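Local coordinates for protein lectin (Pleurotus ostreatus, PDB 6T0Q) that binds N-acetyl-D-galactosamine and probably related galactose-type sugars, with calcium ions bound in its beta-sheet modules, at residues Lys311-Gln314 against Thr315-Gly319. Numbering follows the deposited sequence.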
loop_
_atom_site.group_PDB
_atom_site.type_symbol
_atom_site.label_atom_id
_atom_site.label_comp_id
_atom_site.label_asym_id
_atom_site.label_seq_id
_atom_site.Cartn_x
_atom_site.Cartn_y
_atom_site.Cartn_z
ATOM N N LYS A 311 -6.722 14.961 -2.124
ATOM C CA LYS A 311 -6.437 15.528 -3.437
ATOM C C LYS A 311 -7.742 15.906 -4.126
ATOM O O LYS A 311 -8.783 15.289 -3.897
ATOM C CB LYS A 311 -5.653 14.542 -4.309
ATOM C CG LYS A 311 -4.315 14.114 -3.715
ATOM C CD LYS A 311 -3.551 15.313 -3.195
ATOM C CE LYS A 311 -2.239 15.519 -3.924
ATOM N NZ LYS A 311 -1.576 16.759 -3.430
ATOM N N ALA A 312 -7.675 16.923 -4.983
ATOM C CA ALA A 312 -8.856 17.492 -5.617
ATOM C C ALA A 312 -8.508 17.933 -7.034
ATOM O O ALA A 312 -7.355 18.253 -7.325
ATOM C CB ALA A 312 -9.391 18.687 -4.811
ATOM N N ILE A 313 -9.510 17.964 -7.913
ATOM C CA ILE A 313 -9.290 18.403 -9.291
ATOM C C ILE A 313 -10.579 19.021 -9.821
ATOM O O ILE A 313 -11.678 18.579 -9.479
ATOM C CB ILE A 313 -8.793 17.234 -10.179
ATOM C CG1 ILE A 313 -8.082 17.773 -11.425
ATOM C CG2 ILE A 313 -9.936 16.300 -10.561
ATOM C CD1 ILE A 313 -7.377 16.697 -12.236
ATOM N N GLN A 314 -10.443 20.050 -10.667
ATOM C CA GLN A 314 -11.615 20.805 -11.107
ATOM C C GLN A 314 -12.266 20.228 -12.358
ATOM O O GLN A 314 -13.493 20.286 -12.495
ATOM C CB GLN A 314 -11.245 22.276 -11.344
ATOM C CG GLN A 314 -10.791 22.968 -10.069
ATOM C CD GLN A 314 -10.401 24.415 -10.275
ATOM O OE1 GLN A 314 -10.916 25.089 -11.171
ATOM N NE2 GLN A 314 -9.484 24.902 -9.441
ATOM N N THR A 315 -11.474 19.704 -13.288
ATOM C CA THR A 315 -11.995 18.967 -14.435
ATOM C C THR A 315 -11.785 17.490 -14.138
ATOM O O THR A 315 -10.646 17.017 -14.069
ATOM C CB THR A 315 -11.300 19.366 -15.736
ATOM O OG1 THR A 315 -11.558 20.746 -16.022
ATOM C CG2 THR A 315 -11.814 18.510 -16.890
ATOM N N ILE A 316 -12.878 16.771 -13.940
ATOM C CA ILE A 316 -12.792 15.386 -13.501
ATOM C C ILE A 316 -12.388 14.496 -14.669
ATOM O O ILE A 316 -13.087 14.469 -15.689
ATOM C CB ILE A 316 -14.122 14.914 -12.910
ATOM C CG1 ILE A 316 -14.535 15.812 -11.732
ATOM C CG2 ILE A 316 -13.992 13.470 -12.493
ATOM C CD1 ILE A 316 -15.883 15.441 -11.154
ATOM N N PRO A 317 -11.301 13.744 -14.559
ATOM C CA PRO A 317 -10.914 12.839 -15.641
ATOM C C PRO A 317 -11.691 11.534 -15.587
ATOM O O PRO A 317 -12.197 11.117 -14.542
ATOM C CB PRO A 317 -9.428 12.590 -15.367
ATOM C CG PRO A 317 -9.347 12.643 -13.863
ATOM C CD PRO A 317 -10.346 13.705 -13.439
ATOM N N GLN A 318 -11.751 10.874 -16.741
ATOM C CA GLN A 318 -12.296 9.525 -16.789
ATOM C C GLN A 318 -11.461 8.603 -15.910
ATOM O O GLN A 318 -10.231 8.681 -15.895
ATOM C CB GLN A 318 -12.327 9.014 -18.230
ATOM C CG GLN A 318 -13.572 8.209 -18.559
ATOM C CD GLN A 318 -14.853 9.008 -18.372
ATOM O OE1 GLN A 318 -14.846 10.242 -18.381
ATOM N NE2 GLN A 318 -15.964 8.303 -18.200
ATOM N N GLY A 319 -12.138 7.753 -15.139
ATOM C CA GLY A 319 -11.430 6.907 -14.198
ATOM C C GLY A 319 -10.929 7.604 -12.948
ATOM O O GLY A 319 -10.025 7.089 -12.284
HETATM O O HOH W 1 -15.607 18.306 -13.872
#
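Ile313 and Pro317 meet across the bend where strand 311-313, an inner strand of a seven-stranded antiparallel sheet, passes into a loop, and they illustrate how a branched residue at a strand's end can pack against the loop that follows it. The strand 311-313 lies between 214-222 and 331-338, hydrogen-bonded through Ile313 to Ala217 on one neighbour; past Gln314, whose backbone departs from the extended conformation (psi -36°), the chain turns away into a loop that leads on to 331-338.

The apolar part of the contact is small. CG2 of Ile313 points at the CD corner of the Pro317 ring, 3.9 Å away, and the same methyl comes within 4.2 Å of CA of Ile316. With CG1 of Ile313 swung anti to its main-chain nitrogen (chi1 -159°), CG2 sits between the nitrogen and the carbonyl carbon. All three side-chain carbons beyond CB, namely CG1, CG2 and CD1, also lie near the carbonyl oxygen of Thr315: CG2 is 3.7 Å from that O, and CD1 3.8 Å from it. These are van der Waals approaches. The side chain of Ile313 also touches Trp330, just before strand 331-338. The side chain of Ile316 lies on Ser215 and Ala217 of strand 214-222 and touches a bound N-acetylglucosamine, being one of the residues lining that glycan pocket at the surface.

No direct hydrogen bond joins the two segments; a water bridges them instead. The backbone of Ile316 is tied back to the turn by this single water, which donates to O of Gln314 at 3.2 Å and accepts from N of Ile316 at 3.1 Å.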